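Local coordinates for fumarate lyase (Mesorhizobium sp., PDB 3C8T), which belongs to the mostly helical fumarate lyase superfamily and assembles from four copies of the chain, at residues Q24-R29 with D109-L114; P79-V84 with Y97-A102; I127-K132 with Q338-L343; S169-H174 with A239-S244. One frame throughout, in Å; residues are numbered along the deposited sequence.

Contact 1 of 4, residues Q24-R29 with D109-L114; sequences QSFISR and DTATVL
Arg29 and Ala111 meet where the two helices come closest, CA of Arg29 standing 5.0 Å from CA of Ala111, and CB of Arg29 touches CB of Ala111 at 3.7 Å. Beyond CB the arginine does not run straight out: bends at chi2 (-34°) and chi3 fold the chain across Leu114. The guanidinium therefore lies with one of its faces over CB of Leu114, which sits toward the rim of the group, and NH1 of Arg29 is 3.9 Å from that CB. CD1 of Leu114 rests 3.9 Å from the backbone O of Arg29. The charged end is also held by salt bridges to Asp118 through NH2 and to Glu32 through NE, while a water accepts a weak bond from NH1 and donates to Leu114 O, 2.7 Å away. The helices involved are helix 23-43 and the long helix 104-140 of the bundle that is the hallmark of this superfamily; segments 24-29 and 109-114 run at 116° to each other, and the small side chain of Ala111 probably helps them come this near, with segment axes 8.9 Å apart. The same CB also meets Phe26. A chi1 of -178° turns the Phe26 ring away from its own backbone N and toward helix 104-140, and its CE1 lies 3.8 Å from CB of Ala111. Thr112 OG1 meets the ring at its edge, near the same CE1; that hydroxyl is bonded to Met108 O in its own helix. Tyr8 of a second subunit packs edge-to-face with Phe26, and Leu7 of that subunit also packs on Phe26.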
loop_
_atom_site.group_PDB
_atom_site.type_symbol
_atom_site.label_atom_id
_atom_site.label_comp_id
_atom_site.label_asym_id
_atom_site.label_seq_id
_atom_site.Cartn_x
_atom_site.Cartn_y
_atom_site.Cartn_z
ATOM N N GLN A 24 15.669 4.110 -26.092
ATOM C CA GLN A 24 16.373 4.972 -27.049
ATOM C C GLN A 24 16.624 6.333 -26.433
ATOM O O GLN A 24 17.740 6.877 -26.500
ATOM C CB GLN A 24 15.537 5.123 -28.324
ATOM C CG GLN A 24 15.289 3.781 -29.130
ATOM C CD GLN A 24 14.438 2.649 -28.424
ATOM O OE1 GLN A 24 13.771 2.837 -27.377
ATOM N NE2 GLN A 24 14.472 1.460 -29.034
ATOM N N SER A 25 15.577 6.902 -25.848
ATOM C CA SER A 25 15.721 8.157 -25.159
ATOM C C SER A 25 16.680 8.047 -23.946
ATOM O O SER A 25 17.539 8.881 -23.776
ATOM C CB SER A 25 14.345 8.723 -24.784
ATOM O OG SER A 25 14.519 10.018 -24.272
ATOM N N PHE A 26 16.561 7.001 -23.143
ATOM C CA PHE A 26 17.447 6.802 -21.976
ATOM C C PHE A 26 18.904 6.769 -22.408
ATOM O O PHE A 26 19.716 7.558 -21.945
ATOM C CB PHE A 26 17.085 5.516 -21.211
ATOM C CG PHE A 26 17.926 5.278 -19.973
ATOM C CD1 PHE A 26 17.823 6.129 -18.868
ATOM C CD2 PHE A 26 18.789 4.183 -19.896
ATOM C CE1 PHE A 26 18.583 5.917 -17.714
ATOM C CE2 PHE A 26 19.552 3.962 -18.737
ATOM C CZ PHE A 26 19.461 4.843 -17.649
ATOM N N ILE A 27 19.213 5.855 -23.319
ATOM C CA ILE A 27 20.522 5.737 -23.954
ATOM C C ILE A 27 21.030 7.056 -24.490
ATOM O O ILE A 27 22.162 7.421 -24.201
ATOM C CB ILE A 27 20.548 4.632 -25.079
ATOM C CG1 ILE A 27 20.303 3.247 -24.456
ATOM C CG2 ILE A 27 21.870 4.710 -25.924
ATOM C CD1 ILE A 27 21.170 2.941 -23.192
ATOM N N SER A 28 20.227 7.795 -25.250
ATOM C CA SER A 28 20.742 9.098 -25.751
ATOM C C SER A 28 21.120 10.111 -24.619
ATOM O O SER A 28 22.108 10.867 -24.757
ATOM C CB SER A 28 19.821 9.707 -26.804
ATOM O OG SER A 28 18.701 10.266 -26.180
ATOM N N ARG A 29 20.384 10.094 -23.503
ATOM C CA ARG A 29 20.755 10.889 -22.309
ATOM C C ARG A 29 22.021 10.358 -21.643
ATOM O O ARG A 29 22.782 11.134 -21.091
ATOM C CB ARG A 29 19.644 10.941 -21.244
ATOM C CG ARG A 29 18.205 11.292 -21.693
ATOM C CD ARG A 29 18.076 12.277 -22.849
ATOM N NE ARG A 29 18.486 13.646 -22.530
ATOM C CZ ARG A 29 17.644 14.665 -22.324
ATOM N NH1 ARG A 29 18.112 15.877 -22.043
ATOM N NH2 ARG A 29 16.338 14.468 -22.365
ATOM N N ASP A 109 21.683 7.458 -12.977
ATOM C CA ASP A 109 21.011 8.466 -12.155
ATOM C C ASP A 109 20.903 9.797 -12.884
ATOM O O ASP A 109 19.845 10.441 -12.923
ATOM C CB ASP A 109 21.806 8.720 -10.867
ATOM C CG ASP A 109 21.388 7.810 -9.694
ATOM O OD1 ASP A 109 20.478 6.983 -9.837
ATOM O OD2 ASP A 109 21.981 7.948 -8.602
ATOM N N THR A 110 22.013 10.209 -13.469
ATOM C CA THR A 110 22.060 11.488 -14.191
ATOM C C THR A 110 21.198 11.492 -15.430
ATOM O O THR A 110 20.464 12.448 -15.652
ATOM C CB THR A 110 23.504 11.901 -14.548
ATOM O OG1 THR A 110 24.263 12.088 -13.344
ATOM C CG2 THR A 110 23.475 13.224 -15.339
ATOM N N ALA A 111 21.263 10.443 -16.245
ATOM C CA ALA A 111 20.336 10.311 -17.392
ATOM C C ALA A 111 18.872 10.300 -16.973
ATOM O O ALA A 111 18.022 10.865 -17.665
ATOM C CB ALA A 111 20.644 9.053 -18.206
ATOM N N THR A 112 18.575 9.608 -15.862
ATOM C CA THR A 112 17.229 9.638 -15.250
ATOM C C THR A 112 16.827 11.049 -14.890
ATOM O O THR A 112 15.700 11.465 -15.183
ATOM C CB THR A 112 17.120 8.685 -14.029
ATOM O OG1 THR A 112 17.398 7.355 -14.474
ATOM C CG2 THR A 112 15.731 8.716 -13.369
ATOM N N VAL A 113 17.727 11.795 -14.252
ATOM C CA VAL A 113 17.425 13.187 -13.908
ATOM C C VAL A 113 17.118 14.032 -15.168
ATOM O O VAL A 113 16.207 14.849 -15.171
ATOM C CB VAL A 113 18.519 13.796 -12.975
ATOM C CG1 VAL A 113 18.497 15.305 -12.967
ATOM C CG2 VAL A 113 18.367 13.248 -11.522
ATOM N N LEU A 114 17.824 13.785 -16.258
ATOM C CA LEU A 114 17.565 14.508 -17.498
ATOM C C LEU A 114 16.155 14.217 -18.048
ATOM O O LEU A 114 15.477 15.124 -18.541
ATOM C CB LEU A 114 18.636 14.178 -18.564
ATOM C CG LEU A 114 20.046 14.662 -18.193
ATOM C CD1 LEU A 114 21.083 14.014 -19.114
ATOM C CD2 LEU A 114 20.124 16.156 -18.240
HETATM O O HOH W 1 16.315 17.201 -19.966
#

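Contact 2 of 4, residues P79-V84 with Y97-A102; sequences PILPLV and YLHWGA
His99 projects its imidazole from a loop onto three side chains of helix 80-91: Ile80, Leu81 and Val84. This is a helix-loop-helix connection between helix 80-91 and helix 104-140 of the superfamily's bundle, and its loop lies against the first turn of helix 80-91. His99 has positive phi (50°), consistent with the irregular path of the loop. Its CG stands opposite the backbone N (chi1 -164°), which carries the ring out to the helix. One face of the imidazole is covered near its centre by CB of Ala102 from the same loop; against the opposite face comes CD2 of Leu81 in a CH-pi contact, 4.1 Å from the ring centroid and displaced toward the rim. The flat ring is thus held between two methyl groups. Val84 crosses His99 at about a right angle, with CG2 3.9 Å from ND1 of His99. Its other branch, CG1, points away from its own backbone N (chi1 168°) and packs 4.1 Å from CB of Leu98, the two side chains sliding past each other in opposite directions. ND1 of His99 is hydrogen-bonded to Glu34 of helix 23-43, which probably helps set the ring's rotation. Arg379 of a third subunit binds the carbonyl oxygens of both Leu98 and His99, so the loop is bonded directly to that subunit. Ile80 completes the set, bringing CG2 to 3.7 Å from CE1 of His99.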
loop_
_atom_site.group_PDB
_atom_site.type_symbol
_atom_site.label_atom_id
_atom_site.label_comp_id
_atom_site.label_asym_id
_atom_site.label_seq_id
_atom_site.Cartn_x
_atom_site.Cartn_y
_atom_site.Cartn_z
ATOM N N PRO A 79 23.201 -1.370 -18.965
ATOM C CA PRO A 79 23.592 -0.982 -20.322
ATOM C C PRO A 79 24.809 -0.070 -20.401
ATOM O O PRO A 79 25.310 0.131 -21.508
ATOM C CB PRO A 79 22.350 -0.228 -20.841
ATOM C CG PRO A 79 21.778 0.424 -19.604
ATOM C CD PRO A 79 21.993 -0.635 -18.518
ATOM N N ILE A 80 25.275 0.484 -19.275
ATOM C CA ILE A 80 26.274 1.538 -19.356
ATOM C C ILE A 80 27.628 1.120 -19.949
ATOM O O ILE A 80 28.154 1.792 -20.823
ATOM C CB ILE A 80 26.489 2.287 -18.021
ATOM C CG1 ILE A 80 25.193 2.958 -17.545
ATOM C CG2 ILE A 80 27.612 3.288 -18.147
ATOM C CD1 ILE A 80 24.306 3.589 -18.656
ATOM N N LEU A 81 28.218 0.049 -19.448
ATOM C CA LEU A 81 29.537 -0.328 -19.943
ATOM C C LEU A 81 29.499 -0.839 -21.380
ATOM O O LEU A 81 30.386 -0.496 -22.129
ATOM C CB LEU A 81 30.303 -1.251 -18.956
ATOM C CG LEU A 81 30.665 -0.545 -17.626
ATOM C CD1 LEU A 81 31.285 -1.504 -16.602
ATOM C CD2 LEU A 81 31.593 0.646 -17.809
ATOM N N PRO A 82 28.467 -1.628 -21.774
ATOM C CA PRO A 82 28.288 -1.926 -23.192
ATOM C C PRO A 82 28.086 -0.668 -24.041
ATOM O O PRO A 82 28.703 -0.540 -25.115
ATOM C CB PRO A 82 27.017 -2.796 -23.209
ATOM C CG PRO A 82 26.912 -3.365 -21.883
ATOM C CD PRO A 82 27.449 -2.330 -20.958
ATOM N N LEU A 83 27.259 0.271 -23.580
ATOM C CA LEU A 83 27.141 1.520 -24.324
ATOM C C LEU A 83 28.506 2.257 -24.457
ATOM O O LEU A 83 28.833 2.804 -25.533
ATOM C CB LEU A 83 26.049 2.435 -23.744
ATOM C CG LEU A 83 26.174 3.889 -24.234
ATOM C CD1 LEU A 83 25.772 4.026 -25.703
ATOM C CD2 LEU A 83 25.368 4.825 -23.328
ATOM N N VAL A 84 29.307 2.261 -23.385
ATOM C CA VAL A 84 30.642 2.908 -23.440
ATOM C C VAL A 84 31.556 2.188 -24.461
ATOM O O VAL A 84 32.301 2.830 -25.187
ATOM C CB VAL A 84 31.306 3.037 -22.015
ATOM C CG1 VAL A 84 32.771 3.430 -22.104
ATOM C CG2 VAL A 84 30.551 4.049 -21.189
ATOM N N TYR A 97 39.241 7.721 -23.241
ATOM C CA TYR A 97 39.084 8.607 -22.085
ATOM C C TYR A 97 37.664 8.754 -21.596
ATOM O O TYR A 97 37.387 9.586 -20.722
ATOM C CB TYR A 97 39.682 9.979 -22.337
ATOM C CG TYR A 97 41.163 9.948 -22.610
ATOM C CD1 TYR A 97 42.089 10.129 -21.582
ATOM C CD2 TYR A 97 41.628 9.724 -23.908
ATOM C CE1 TYR A 97 43.439 10.112 -21.848
ATOM C CE2 TYR A 97 42.952 9.697 -24.187
ATOM C CZ TYR A 97 43.858 9.897 -23.165
ATOM O OH TYR A 97 45.191 9.872 -23.485
ATOM N N LEU A 98 36.791 7.925 -22.150
ATOM C CA LEU A 98 35.379 7.900 -21.830
ATOM C C LEU A 98 35.183 7.336 -20.425
ATOM O O LEU A 98 36.025 6.558 -19.940
ATOM C CB LEU A 98 34.667 7.008 -22.840
ATOM C CG LEU A 98 33.626 7.393 -23.913
ATOM C CD1 LEU A 98 33.262 8.853 -24.027
ATOM C CD2 LEU A 98 34.020 6.805 -25.262
ATOM N N HIS A 99 34.089 7.745 -19.767
ATOM C CA HIS A 99 33.699 7.159 -18.491
ATOM C C HIS A 99 34.913 7.167 -17.586
ATOM O O HIS A 99 35.319 6.124 -17.076
ATOM C CB HIS A 99 33.217 5.722 -18.735
ATOM C CG HIS A 99 32.439 5.118 -17.607
ATOM N ND1 HIS A 99 31.076 5.278 -17.473
ATOM C CD2 HIS A 99 32.824 4.295 -16.597
ATOM C CE1 HIS A 99 30.655 4.600 -16.419
ATOM N NE2 HIS A 99 31.696 3.992 -15.872
ATOM N N TRP A 100 35.527 8.327 -17.405
ATOM C CA TRP A 100 36.784 8.396 -16.649
ATOM C C TRP A 100 36.428 8.775 -15.240
ATOM O O TRP A 100 35.987 9.895 -14.997
ATOM C CB TRP A 100 37.674 9.463 -17.280
ATOM C CG TRP A 100 39.065 9.618 -16.734
ATOM C CD1 TRP A 100 39.470 10.426 -15.691
ATOM C CD2 TRP A 100 40.247 8.995 -17.238
ATOM N NE1 TRP A 100 40.831 10.317 -15.503
ATOM C CE2 TRP A 100 41.335 9.456 -16.446
ATOM C CE3 TRP A 100 40.495 8.094 -18.279
ATOM C CZ2 TRP A 100 42.657 9.042 -16.670
ATOM C CZ3 TRP A 100 41.804 7.679 -18.503
ATOM C CH2 TRP A 100 42.876 8.164 -17.696
ATOM N N GLY A 101 36.569 7.827 -14.316
ATOM C CA GLY A 101 36.248 8.059 -12.914
ATOM C C GLY A 101 34.776 7.868 -12.569
ATOM O O GLY A 101 34.425 7.929 -11.402
ATOM N N ALA A 102 33.943 7.629 -13.585
ATOM C CA ALA A 102 32.512 7.336 -13.454
ATOM C C ALA A 102 32.196 5.903 -13.003
ATOM O O ALA A 102 32.934 4.982 -13.314
ATOM C CB ALA A 102 31.802 7.610 -14.798
#

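Contact 3 of 4, residues I127-K132 with Q338-L343; sequences IESVRK and QAEFML
Ser129 and Glu340 face each other across two nearly parallel helices; the segment axes approach to 8.8 Å and cross at 21°. Beyond CG the glutamate is extended and runs alongside the serine: its CG lies 3.5 Å from CB of Ser129, and OE1 of Glu340 comes within 3.0 Å of OG of Ser129. The two are close but not directly hydrogen-bonded. OG of Ser129 is bonded to Arg125 O, and a water bridges it to the carboxylate, donating to OE1 of Glu340 at 2.7 Å and bonding to OG of Ser129 at 2.8 Å. Beside them Val130 packs against Glu340, crossing it at about a right angle. The CG2 branch of Val130 meets CG of Glu340 at 4.0 Å. That branch also touches CB of Ala339, while CG1 of Val130 points on to CD1 of Leu343, 4.2 Å away. The contact therefore has a polar side and an apolar side, joining helix 104-140 to helix 315-344, two long rods of the superfamily's central bundle. On the polar side OE2 of Glu340 makes a salt bridge to Arg126, so each carboxylate oxygen has a partner, an environment that probably favours the ionised form.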
loop_
_atom_site.group_PDB
_atom_site.type_symbol
_atom_site.label_atom_id
_atom_site.label_comp_id
_atom_site.label_asym_id
_atom_site.label_seq_id
_atom_site.Cartn_x
_atom_site.Cartn_y
_atom_site.Cartn_z
ATOM N N ILE A 127 -0.830 20.248 -15.994
ATOM C CA ILE A 127 -1.413 20.915 -14.823
ATOM C C ILE A 127 -1.918 22.332 -15.200
ATOM O O ILE A 127 -3.005 22.742 -14.802
ATOM C CB ILE A 127 -0.412 20.953 -13.638
ATOM C CG1 ILE A 127 -0.210 19.547 -13.013
ATOM C CG2 ILE A 127 -0.838 22.030 -12.591
ATOM C CD1 ILE A 127 0.751 19.558 -11.727
ATOM N N GLU A 128 -1.152 23.073 -16.008
ATOM C CA GLU A 128 -1.618 24.370 -16.526
ATOM C C GLU A 128 -2.872 24.291 -17.441
ATOM O O GLU A 128 -3.765 25.115 -17.286
ATOM C CB GLU A 128 -0.472 25.139 -17.207
ATOM C CG GLU A 128 0.722 25.391 -16.247
ATOM C CD GLU A 128 0.302 26.060 -14.906
ATOM O OE1 GLU A 128 0.289 25.402 -13.840
ATOM O OE2 GLU A 128 -0.033 27.261 -14.934
ATOM N N SER A 129 -2.956 23.325 -18.363
ATOM C CA SER A 129 -4.216 23.108 -19.082
ATOM C C SER A 129 -5.366 22.731 -18.169
ATOM O O SER A 129 -6.483 23.191 -18.392
ATOM C CB SER A 129 -4.115 22.023 -20.162
ATOM O OG SER A 129 -2.993 22.244 -20.965
ATOM N N VAL A 130 -5.119 21.857 -17.186
ATOM C CA VAL A 130 -6.160 21.495 -16.197
ATOM C C VAL A 130 -6.721 22.765 -15.506
ATOM O O VAL A 130 -7.952 22.978 -15.487
ATOM C CB VAL A 130 -5.733 20.345 -15.190
ATOM C CG1 VAL A 130 -6.775 20.154 -14.057
ATOM C CG2 VAL A 130 -5.609 19.044 -15.939
ATOM N N ARG A 131 -5.813 23.598 -14.977
ATOM C CA ARG A 131 -6.187 24.856 -14.315
ATOM C C ARG A 131 -6.992 25.759 -15.270
ATOM O O ARG A 131 -8.030 26.299 -14.871
ATOM C CB ARG A 131 -4.957 25.595 -13.767
ATOM C CG ARG A 131 -4.221 24.816 -12.702
ATOM C CD ARG A 131 -2.842 25.385 -12.426
ATOM N NE ARG A 131 -2.933 26.598 -11.625
ATOM C CZ ARG A 131 -1.997 27.549 -11.586
ATOM N NH1 ARG A 131 -0.887 27.431 -12.323
ATOM N NH2 ARG A 131 -2.167 28.618 -10.802
ATOM N N LYS A 132 -6.537 25.899 -16.518
ATOM C CA LYS A 132 -7.295 26.683 -17.513
ATOM C C LYS A 132 -8.731 26.197 -17.731
ATOM O O LYS A 132 -9.675 27.003 -17.700
ATOM C CB LYS A 132 -6.557 26.759 -18.851
ATOM C CG LYS A 132 -5.582 27.916 -18.902
ATOM C CD LYS A 132 -4.666 27.882 -20.152
ATOM C CE LYS A 132 -3.163 27.775 -19.753
ATOM N NZ LYS A 132 -2.285 28.480 -20.774
ATOM N N GLN A 338 -6.375 12.941 -19.719
ATOM C CA GLN A 338 -7.808 12.586 -19.683
ATOM C C GLN A 338 -8.628 13.691 -19.022
ATOM O O GLN A 338 -9.687 14.041 -19.521
ATOM C CB GLN A 338 -8.044 11.255 -18.967
ATOM C CG GLN A 338 -7.580 10.041 -19.745
ATOM C CD GLN A 338 -8.191 9.996 -21.149
ATOM O OE1 GLN A 338 -9.380 10.208 -21.313
ATOM N NE2 GLN A 338 -7.371 9.744 -22.149
ATOM N N ALA A 339 -8.105 14.268 -17.936
ATOM C CA ALA A 339 -8.765 15.413 -17.252
ATOM C C ALA A 339 -8.812 16.691 -18.093
ATOM O O ALA A 339 -9.859 17.344 -18.128
ATOM C CB ALA A 339 -8.149 15.684 -15.919
ATOM N N GLU A 340 -7.701 17.048 -18.749
ATOM C CA GLU A 340 -7.668 18.173 -19.732
ATOM C C GLU A 340 -8.822 18.043 -20.766
ATOM O O GLU A 340 -9.540 18.978 -21.043
ATOM C CB GLU A 340 -6.355 18.198 -20.560
ATOM C CG GLU A 340 -5.078 18.685 -19.907
ATOM C CD GLU A 340 -3.874 18.562 -20.859
ATOM O OE1 GLU A 340 -3.738 19.425 -21.762
ATOM O OE2 GLU A 340 -3.056 17.620 -20.709
ATOM N N PHE A 341 -8.930 16.861 -21.350
ATOM C CA PHE A 341 -9.901 16.577 -22.374
ATOM C C PHE A 341 -11.331 16.641 -21.842
ATOM O O PHE A 341 -12.180 17.294 -22.436
ATOM C CB PHE A 341 -9.620 15.188 -22.944
ATOM C CG PHE A 341 -10.655 14.719 -23.918
ATOM C CD1 PHE A 341 -10.655 15.206 -25.233
ATOM C CD2 PHE A 341 -11.603 13.786 -23.543
ATOM C CE1 PHE A 341 -11.625 14.785 -26.152
ATOM C CE2 PHE A 341 -12.573 13.359 -24.457
ATOM C CZ PHE A 341 -12.584 13.867 -25.763
ATOM N N MET A 342 -11.577 15.972 -20.711
ATOM C CA MET A 342 -12.895 15.864 -20.129
ATOM C C MET A 342 -13.407 17.214 -19.648
ATOM O O MET A 342 -14.553 17.570 -19.930
ATOM C CB MET A 342 -12.934 14.806 -19.014
ATOM C CG MET A 342 -14.201 14.824 -18.091
ATOM S SD MET A 342 -14.115 13.541 -16.832
ATOM C CE MET A 342 -13.011 14.295 -15.581
ATOM N N LEU A 343 -12.565 17.943 -18.932
ATOM C CA LEU A 343 -12.919 19.233 -18.340
ATOM C C LEU A 343 -12.986 20.322 -19.391
ATOM O O LEU A 343 -13.785 21.272 -19.270
ATOM C CB LEU A 343 -11.900 19.635 -17.252
ATOM C CG LEU A 343 -11.933 18.770 -15.995
ATOM C CD1 LEU A 343 -10.664 18.986 -15.131
ATOM C CD2 LEU A 343 -13.250 19.008 -15.188
HETATM O O HOH W 2 -1.200 20.258 -21.902
#

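Contact 4 of 4, residues S169-H174 with A239-S244; sequences SAFDRH and ALVSGS
The two helices run almost antiparallel, their segments at 168° with axes 10.3 Å apart, and CA of His174 is 6.6 Å from CA of Val241, one of the two closest backbone approaches. His174 reaches across the gap, its chi1 of -66° placing CG beside the backbone N and sending the ring toward Ser244. NE2 of His174 and OG of Ser244 are joined by a 2.6 Å hydrogen bond, 164°, in which either could be the donor, with the hydroxyl near the plane of the ring at its edge. Ala170 O of its own helix lies over one face of the imidazole, and Val241 covers the other, with CA 3.9 Å from the ring centroid in a CH-pi contact and CG2 3.7 Å from CG of His174. Leu240 adds CG at 3.8 Å from CE1 of His174. The buried ring thus has a neighbour over each face and a hydrogen bond at its edge. Phe171 places CZ 3.7 Å from CB of Ser244, while CG1 of Val241 meets the ring's edge at CE1. This is interior packing of the superfamily's long-helix bundle. Met307 of a third subunit packs on Ser244. Helix 104-140 backs Phe171 and Val241, and helix 315-344 backs Val241 through Leu336.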
loop_
_atom_site.group_PDB
_atom_site.type_symbol
_atom_site.label_atom_id
_atom_site.label_comp_id
_atom_site.label_asym_id
_atom_site.label_seq_id
_atom_site.Cartn_x
_atom_site.Cartn_y
_atom_site.Cartn_z
ATOM N N SER A 169 -8.636 24.997 -6.872
ATOM C CA SER A 169 -7.785 25.466 -5.795
ATOM C C SER A 169 -6.656 24.507 -5.438
ATOM O O SER A 169 -5.531 24.948 -5.153
ATOM C CB SER A 169 -8.603 25.803 -4.552
ATOM O OG SER A 169 -9.047 24.616 -3.928
ATOM N N ALA A 170 -6.976 23.222 -5.463
ATOM C CA ALA A 170 -6.019 22.112 -5.335
ATOM C C ALA A 170 -4.901 22.157 -6.387
ATOM O O ALA A 170 -3.724 21.907 -6.066
ATOM C CB ALA A 170 -6.785 20.733 -5.439
ATOM N N PHE A 171 -5.285 22.420 -7.635
ATOM C CA PHE A 171 -4.333 22.439 -8.770
ATOM C C PHE A 171 -3.463 23.680 -8.781
ATOM O O PHE A 171 -2.292 23.619 -9.180
ATOM C CB PHE A 171 -5.045 22.206 -10.096
ATOM C CG PHE A 171 -5.498 20.805 -10.245
ATOM C CD1 PHE A 171 -4.589 19.807 -10.623
ATOM C CD2 PHE A 171 -6.801 20.441 -9.882
ATOM C CE1 PHE A 171 -4.992 18.473 -10.700
ATOM C CE2 PHE A 171 -7.204 19.119 -9.934
ATOM C CZ PHE A 171 -6.310 18.133 -10.357
ATOM N N ASP A 172 -4.017 24.792 -8.301
ATOM C CA ASP A 172 -3.211 25.960 -7.978
ATOM C C ASP A 172 -2.156 25.586 -6.968
ATOM O O ASP A 172 -1.023 26.007 -7.111
ATOM C CB ASP A 172 -4.084 27.079 -7.404
ATOM C CG ASP A 172 -5.049 27.683 -8.456
ATOM O OD1 ASP A 172 -4.753 27.597 -9.665
ATOM O OD2 ASP A 172 -6.085 28.254 -8.063
ATOM N N ARG A 173 -2.499 24.802 -5.931
ATOM C CA ARG A 173 -1.464 24.400 -4.963
ATOM C C ARG A 173 -0.466 23.412 -5.540
ATOM O O ARG A 173 0.683 23.404 -5.104
ATOM C CB ARG A 173 -2.019 23.895 -3.626
ATOM C CG ARG A 173 -2.658 24.965 -2.746
ATOM C CD ARG A 173 -3.273 24.360 -1.447
ATOM N NE ARG A 173 -4.369 23.419 -1.667
ATOM C CZ ARG A 173 -5.676 23.700 -1.539
ATOM N NH1 ARG A 173 -6.092 24.937 -1.216
ATOM N NH2 ARG A 173 -6.591 22.736 -1.745
ATOM N N HIS A 174 -0.880 22.586 -6.504
ATOM C CA HIS A 174 0.013 21.538 -7.022
ATOM C C HIS A 174 1.050 22.214 -7.898
ATOM O O HIS A 174 2.224 21.808 -7.888
ATOM C CB HIS A 174 -0.709 20.435 -7.840
ATOM C CG HIS A 174 -1.664 19.574 -7.041
ATOM N ND1 HIS A 174 -1.329 19.000 -5.832
ATOM C CD2 HIS A 174 -2.917 19.136 -7.328
ATOM C CE1 HIS A 174 -2.351 18.290 -5.384
ATOM N NE2 HIS A 174 -3.328 18.358 -6.275
ATOM N N ALA A 239 1.496 11.246 -7.181
ATOM C CA ALA A 239 0.394 10.617 -6.452
ATOM C C ALA A 239 -0.583 11.621 -5.830
ATOM O O ALA A 239 -1.781 11.348 -5.771
ATOM C CB ALA A 239 0.923 9.653 -5.393
ATOM N N LEU A 240 -0.090 12.776 -5.391
ATOM C CA LEU A 240 -0.963 13.796 -4.774
ATOM C C LEU A 240 -1.847 14.463 -5.831
ATOM O O LEU A 240 -3.056 14.630 -5.622
ATOM C CB LEU A 240 -0.103 14.848 -4.054
ATOM C CG LEU A 240 -0.756 15.757 -3.005
ATOM C CD1 LEU A 240 -0.920 14.985 -1.680
ATOM C CD2 LEU A 240 0.135 16.981 -2.778
ATOM N N VAL A 241 -1.244 14.843 -6.966
ATOM C CA VAL A 241 -1.999 15.356 -8.109
ATOM C C VAL A 241 -3.080 14.357 -8.564
ATOM O O VAL A 241 -4.216 14.751 -8.834
ATOM C CB VAL A 241 -1.069 15.687 -9.278
ATOM C CG1 VAL A 241 -1.853 16.154 -10.510
ATOM C CG2 VAL A 241 -0.056 16.727 -8.862
ATOM N N SER A 242 -2.719 13.071 -8.636
ATOM C CA SER A 242 -3.621 11.997 -9.065
ATOM C C SER A 242 -4.806 11.907 -8.113
ATOM O O SER A 242 -5.940 11.720 -8.546
ATOM C CB SER A 242 -2.878 10.659 -9.111
ATOM O OG SER A 242 -1.778 10.776 -10.041
ATOM N N GLY A 243 -4.542 12.057 -6.829
ATOM C CA GLY A 243 -5.608 12.094 -5.843
ATOM C C GLY A 243 -6.596 13.193 -6.089
ATOM O O GLY A 243 -7.786 12.959 -5.943
ATOM N N SER A 244 -6.114 14.387 -6.446
ATOM C CA SER A 244 -6.999 15.513 -6.755
ATOM C C SER A 244 -7.783 15.266 -8.029
ATOM O O SER A 244 -8.933 15.646 -8.103
ATOM C CB SER A 244 -6.238 16.847 -6.859
ATOM O OG SER A 244 -5.582 17.160 -5.631
#

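Along the chain contact 2 is nested inside the loop closed by contact 1; then, in series with them, contact 3 encloses contact 4. In space they also form two pairs. Contacts 1 and 2, with centres about 14 Å apart, touch through Ile27 against Leu83 and Pro79. Contacts 3 and 4, centres about 12 Å apart, are joined by a salt bridge from Arg131 to Asp172 and lie nearer the chain's centre. Helix 104-140 spans the pairs, running from contact 1 to contact 3, about 28 Å away between centres. It thus links the outlying pair to the middle of the bundle, while contacts 2 and 4, with centres about 40 Å apart, both touch the third subunit.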